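Side-chain contacts in uncharacterized protein (Sinorhizobium meliloti, PDB 4HUJ), which is of unknown function but is probably an oxidoreductase that binds a dinucleotide such as NAD(P): residues K143-F148 with R180-L185; A147-P152 with P204-G209. All coordinates share one frame; numbering follows the deposited sequence.

Contact 1. Residues K143-F148 with R180-L185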
loop_
_atom_site.group_PDB
_atom_site.type_symbol
_atom_site.label_atom_id
_atom_site.label_comp_id
_atom_site.label_asym_id
_atom_site.label_seq_id
_atom_site.Cartn_x
_atom_site.Cartn_y
_atom_site.Cartn_z
ATOM N N LYS A 143 -6.698 8.303 -8.237
ATOM C CA LYS A 143 -7.232 6.990 -8.572
ATOM C C LYS A 143 -6.784 6.034 -7.461
ATOM O O LYS A 143 -5.589 5.852 -7.241
ATOM C CB LYS A 143 -6.741 6.532 -9.946
ATOM C CG LYS A 143 -7.403 7.274 -11.115
ATOM C CD LYS A 143 -6.800 6.877 -12.460
ATOM C CE LYS A 143 -7.415 7.709 -13.575
ATOM N NZ LYS A 143 -6.759 7.494 -14.905
ATOM N N VAL A 144 -7.749 5.464 -6.744
ATOM C CA VAL A 144 -7.452 4.634 -5.572
ATOM C C VAL A 144 -7.487 3.146 -5.912
ATOM O O VAL A 144 -8.403 2.676 -6.586
ATOM C CB VAL A 144 -8.412 4.945 -4.390
ATOM C CG1 VAL A 144 -8.176 3.993 -3.202
ATOM C CG2 VAL A 144 -8.242 6.399 -3.941
ATOM N N VAL A 145 -6.463 2.426 -5.457
ATOM C CA VAL A 145 -6.406 0.966 -5.573
ATOM C C VAL A 145 -6.319 0.408 -4.157
ATOM O O VAL A 145 -5.545 0.912 -3.350
ATOM C CB VAL A 145 -5.175 0.512 -6.393
ATOM C CG1 VAL A 145 -5.043 -1.020 -6.412
ATOM C CG2 VAL A 145 -5.242 1.052 -7.811
ATOM N N LYS A 146 -7.109 -0.625 -3.863
ATOM C CA LYS A 146 -7.036 -1.320 -2.574
ATOM C C LYS A 146 -6.086 -2.504 -2.731
ATOM O O LYS A 146 -6.349 -3.413 -3.514
ATOM C CB LYS A 146 -8.434 -1.801 -2.150
ATOM C CG LYS A 146 -8.500 -2.403 -0.741
ATOM C CD LYS A 146 -9.904 -2.901 -0.430
ATOM C CE LYS A 146 -9.992 -3.465 0.986
ATOM N NZ LYS A 146 -9.872 -2.360 1.986
ATOM N N ALA A 147 -4.969 -2.475 -2.000
ATOM C CA ALA A 147 -3.954 -3.527 -2.079
ATOM C C ALA A 147 -2.976 -3.445 -0.915
ATOM O O ALA A 147 -2.799 -2.386 -0.332
ATOM C CB ALA A 147 -3.196 -3.443 -3.414
ATOM N N PHE A 148 -2.329 -4.577 -0.619
ATOM C CA PHE A 148 -1.335 -4.721 0.462
ATOM C C PHE A 148 -1.977 -4.754 1.851
ATOM O O PHE A 148 -1.266 -4.705 2.855
ATOM C CB PHE A 148 -0.242 -3.628 0.438
ATOM C CG PHE A 148 0.558 -3.563 -0.841
ATOM C CD1 PHE A 148 1.477 -4.558 -1.165
ATOM C CD2 PHE A 148 0.431 -2.466 -1.688
ATOM C CE1 PHE A 148 2.232 -4.478 -2.342
ATOM C CE2 PHE A 148 1.180 -2.376 -2.866
ATOM C CZ PHE A 148 2.086 -3.384 -3.187
ATOM N N ARG A 180 -4.102 -1.841 -13.124
ATOM C CA ARG A 180 -3.028 -2.416 -13.935
ATOM C C ARG A 180 -1.654 -1.987 -13.436
ATOM O O ARG A 180 -0.760 -2.822 -13.296
ATOM C CB ARG A 180 -3.190 -2.031 -15.407
ATOM C CG ARG A 180 -2.152 -2.667 -16.337
ATOM C CD ARG A 180 -2.272 -2.136 -17.770
ATOM N NE ARG A 180 -3.664 -2.154 -18.234
ATOM C CZ ARG A 180 -4.379 -1.071 -18.542
ATOM N NH1 ARG A 180 -3.844 0.141 -18.466
ATOM N NH2 ARG A 180 -5.636 -1.205 -18.940
ATOM N N GLN A 181 -1.505 -0.689 -13.164
ATOM C CA GLN A 181 -0.231 -0.118 -12.731
ATOM C C GLN A 181 0.195 -0.701 -11.395
ATOM O O GLN A 181 1.368 -1.015 -11.190
ATOM C CB GLN A 181 -0.307 1.408 -12.645
ATOM C CG GLN A 181 -0.389 2.104 -13.999
ATOM C CD GLN A 181 -0.272 3.611 -13.885
ATOM O OE1 GLN A 181 0.742 4.136 -13.416
ATOM N NE2 GLN A 181 -1.308 4.318 -14.320
ATOM N N VAL A 182 -0.765 -0.861 -10.487
ATOM C CA VAL A 182 -0.468 -1.485 -9.197
ATOM C C VAL A 182 -0.187 -2.986 -9.346
ATOM O O VAL A 182 0.704 -3.519 -8.673
ATOM C CB VAL A 182 -1.579 -1.198 -8.157
ATOM C CG1 VAL A 182 -1.288 -1.899 -6.832
ATOM C CG2 VAL A 182 -1.708 0.302 -7.950
ATOM N N ALA A 183 -0.917 -3.660 -10.241
ATOM C CA ALA A 183 -0.622 -5.063 -10.559
ATOM C C ALA A 183 0.806 -5.211 -11.090
ATOM O O ALA A 183 1.509 -6.162 -10.744
ATOM C CB ALA A 183 -1.630 -5.631 -11.558
ATOM N N GLU A 184 1.218 -4.259 -11.924
ATOM C CA GLU A 184 2.581 -4.206 -12.463
ATOM C C GLU A 184 3.619 -4.104 -11.346
ATOM O O GLU A 184 4.630 -4.807 -11.368
ATOM C CB GLU A 184 2.728 -3.030 -13.438
ATOM C CG GLU A 184 2.223 -3.323 -14.849
ATOM C CD GLU A 184 2.055 -2.074 -15.723
ATOM O OE1 GLU A 184 2.761 -1.062 -15.505
ATOM O OE2 GLU A 184 1.211 -2.112 -16.647
ATOM N N LEU A 185 3.349 -3.244 -10.363
ATOM C CA LEU A 185 4.232 -3.101 -9.207
ATOM C C LEU A 185 4.306 -4.408 -8.434
ATOM O O LEU A 185 5.394 -4.862 -8.072
ATOM C CB LEU A 185 3.753 -1.974 -8.281
ATOM C CG LEU A 185 4.430 -1.909 -6.903
ATOM C CD1 LEU A 185 5.927 -1.639 -7.020
ATOM C CD2 LEU A 185 3.766 -0.871 -6.024
#

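Contact 2. Residues A147-P152 with P204-G209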
loop_
_atom_site.group_PDB
_atom_site.type_symbol
_atom_site.label_atom_id
_atom_site.label_comp_id
_atom_site.label_asym_id
_atom_site.label_seq_id
_atom_site.Cartn_x
_atom_site.Cartn_y
_atom_site.Cartn_z
ATOM N N ALA A 147 -4.969 -2.475 -2.000
ATOM C CA ALA A 147 -3.954 -3.527 -2.079
ATOM C C ALA A 147 -2.976 -3.445 -0.915
ATOM O O ALA A 147 -2.799 -2.386 -0.332
ATOM C CB ALA A 147 -3.196 -3.443 -3.414
ATOM N N PHE A 148 -2.329 -4.577 -0.619
ATOM C CA PHE A 148 -1.335 -4.721 0.462
ATOM C C PHE A 148 -1.977 -4.754 1.851
ATOM O O PHE A 148 -1.266 -4.705 2.855
ATOM C CB PHE A 148 -0.242 -3.628 0.438
ATOM C CG PHE A 148 0.558 -3.563 -0.841
ATOM C CD1 PHE A 148 1.477 -4.558 -1.165
ATOM C CD2 PHE A 148 0.431 -2.466 -1.688
ATOM C CE1 PHE A 148 2.232 -4.478 -2.342
ATOM C CE2 PHE A 148 1.180 -2.376 -2.866
ATOM C CZ PHE A 148 2.086 -3.384 -3.187
ATOM N N ASN A 149 -3.307 -4.828 1.913
ATOM C CA ASN A 149 -4.003 -4.898 3.201
ATOM C C ASN A 149 -4.254 -6.337 3.663
ATOM O O ASN A 149 -4.721 -6.570 4.776
ATOM C CB ASN A 149 -5.350 -4.176 3.105
ATOM C CG ASN A 149 -6.366 -4.962 2.293
ATOM O OD1 ASN A 149 -6.193 -5.153 1.092
ATOM N ND2 ASN A 149 -7.424 -5.435 2.952
ATOM N N THR A 150 -3.948 -7.301 2.800
ATOM C CA THR A 150 -4.432 -8.661 3.004
ATOM C C THR A 150 -3.489 -9.555 3.794
ATOM O O THR A 150 -3.926 -10.545 4.380
ATOM C CB THR A 150 -4.741 -9.331 1.666
ATOM O OG1 THR A 150 -3.636 -9.112 0.779
ATOM C CG2 THR A 150 -6.006 -8.720 1.057
ATOM N N LEU A 151 -2.204 -9.229 3.798
ATOM C CA LEU A 151 -1.231 -10.104 4.429
ATOM C C LEU A 151 -0.623 -9.501 5.688
ATOM O O LEU A 151 -0.351 -8.301 5.731
ATOM C CB LEU A 151 -0.127 -10.475 3.433
ATOM C CG LEU A 151 -0.554 -11.237 2.175
ATOM C CD1 LEU A 151 0.670 -11.543 1.341
ATOM C CD2 LEU A 151 -1.306 -12.523 2.531
ATOM N N PRO A 152 -0.389 -10.346 6.710
ATOM C CA PRO A 152 0.411 -9.932 7.847
ATOM C C PRO A 152 1.792 -9.487 7.370
ATOM O O PRO A 152 2.316 -10.046 6.408
ATOM C CB PRO A 152 0.552 -11.219 8.675
ATOM C CG PRO A 152 -0.526 -12.106 8.211
ATOM C CD PRO A 152 -0.782 -11.765 6.790
ATOM N N PRO A 204 -17.112 -7.356 -0.049
ATOM C CA PRO A 204 -17.400 -8.494 0.826
ATOM C C PRO A 204 -16.331 -9.590 0.839
ATOM O O PRO A 204 -16.540 -10.625 1.476
ATOM C CB PRO A 204 -18.720 -9.039 0.275
ATOM C CG PRO A 204 -18.751 -8.629 -1.130
ATOM C CD PRO A 204 -17.941 -7.374 -1.269
ATOM N N ILE A 205 -15.197 -9.381 0.168
ATOM C CA ILE A 205 -14.156 -10.426 0.149
ATOM C C ILE A 205 -12.738 -9.969 0.529
ATOM O O ILE A 205 -12.003 -10.735 1.140
ATOM C CB ILE A 205 -14.113 -11.262 -1.171
ATOM C CG1 ILE A 205 -13.845 -10.371 -2.374
ATOM C CG2 ILE A 205 -15.409 -12.150 -1.360
ATOM C CD1 ILE A 205 -13.482 -11.159 -3.634
ATOM N N GLN A 206 -12.371 -8.734 0.188
ATOM C CA GLN A 206 -11.017 -8.234 0.438
ATOM C C GLN A 206 -10.920 -7.276 1.636
ATOM O O GLN A 206 -9.822 -6.948 2.097
ATOM C CB GLN A 206 -10.462 -7.547 -0.819
ATOM C CG GLN A 206 -8.948 -7.333 -0.790
ATOM C CD GLN A 206 -8.469 -6.391 -1.885
ATOM O OE1 GLN A 206 -9.088 -6.286 -2.952
ATOM N NE2 GLN A 206 -7.366 -5.698 -1.622
ATOM N N GLN A 207 -12.060 -6.799 2.126
ATOM C CA GLN A 207 -12.042 -5.906 3.276
ATOM C C GLN A 207 -11.779 -6.702 4.549
ATOM O O GLN A 207 -12.137 -7.874 4.635
ATOM C CB GLN A 207 -13.366 -5.150 3.379
ATOM C CG GLN A 207 -13.296 -3.920 4.270
ATOM C CD GLN A 207 -14.546 -3.073 4.169
ATOM O OE1 GLN A 207 -15.529 -3.304 4.874
ATOM N NE2 GLN A 207 -14.516 -2.088 3.293
ATOM N N PHE A 208 -11.155 -6.061 5.535
ATOM C CA PHE A 208 -10.928 -6.685 6.833
ATOM C C PHE A 208 -12.194 -7.396 7.326
ATOM O O PHE A 208 -13.302 -6.853 7.226
ATOM C CB PHE A 208 -10.475 -5.643 7.862
ATOM C CG PHE A 208 -10.154 -6.232 9.207
ATOM C CD1 PHE A 208 -8.918 -6.841 9.437
ATOM C CD2 PHE A 208 -11.087 -6.195 10.237
ATOM C CE1 PHE A 208 -8.618 -7.400 10.681
ATOM C CE2 PHE A 208 -10.800 -6.750 11.483
ATOM C CZ PHE A 208 -9.564 -7.353 11.706
ATOM N N GLY A 209 -12.014 -8.618 7.816
ATOM C CA GLY A 209 -13.128 -9.433 8.307
ATOM C C GLY A 209 -13.707 -10.375 7.267
ATOM O O GLY A 209 -14.566 -11.212 7.581
#

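Contact 1. Residues K143-F148 with R180-L185
Val145 points from its strand at Val182 on the helix, and the two isopropyl groups meet tip to tip, branch against branch. CG2 of Val145 lies 3.6 Å from CG2 of Val182, while CG1 of Val145 sits 3.9 Å from CG1 of Val182. Both valines hold CG1 opposite the backbone N across the CA-CB bond (chi1 175° in Val145, 178° in Val182); with the two forks so turned, CG1 lies against CG1 and CG2 against CG2. Two residues on, Ala147 adds its methyl to the same patch, CB 4.2 Å from Val182 CG1. Helix 176-188 lies on one face of the mixed sheet in a Rossmann-like alpha/beta fold, where strand 143-147 runs between parallel strand 108-111 and antiparallel strand 166-173. Val110 and Leu171, on those two neighbouring strands, widen the apolar floor under the helix. Just past the strand, Phe148 swings its ring toward the next helical turn. Its outermost carbon CZ comes 4.1 Å from Leu185 CD2, which stands at the ring edge near the ring plane, and the two side chains cross at about a right angle. Ile186 and Leu189 also touch the phenylalanine.

Contact 2. Residues A147-P152 with P204-G209
Gln206, in the weakly bonded last turn of helix 199-206, reaches Thr150 and Asn149 in the loop after strand 143-147. From CB, CG stands opposite the backbone N (chi1 -164°) and comes within 3.7 Å of the Thr150 methyl CG2, an apolar touch beside the polar groups. The chain stays extended beyond CG and carries the amide on to Asn149, CD passing 3.9 Å from Asn149 OD1. At the tip, NE2 donates to Asn149 OD1 over 3.0 Å, in the plane of that carbonyl, and gives a second hydrogen bond to Lys146 O on strand 143-147; OE1 is taken by the hydroxyl of Ser172. The loop here connects strand 143-147 to helix 153-156 in the Rossmann-like fold, and the glutamine joins it to the C-terminal part of the chain. Asn149 answers with its other amide atom: ND2 donates to the backbone O of Gln206 over 3.0 Å, with an N-H...O angle of 160°, so one asparagine amide grips both the side chain and the main chain of the glutamine. The two amide planes are 35° apart. A leucine in place of Asn149 would probably leave Gln206 O without this donor and cost NE2 one of its two acceptors, all within a buried interface.

In the fold
Both contacts start from one piece of chain: contact 1 uses strand 143-147 and Phe148, and contact 2 carries on into the loop that follows, with Ala147 and Phe148 common to both segments. Their partners come later in order, helix 176-188, then helix 199-206 and the turn after it, with strand 192-195 between. The contact centres lie about 14 Å apart. Contact 1 is purely apolar and holds a helix against the sheet, whereas contact 2 is chiefly polar and fastens the loop. They meet where Gln206 NE2 probably hydrogen-bonds Lys146 O and Lys146 CE packs on Gln207 CA. The later part of the chain is thereby joined to the sheet of what is probably a Rossmann-type dinucleotide-binding domain.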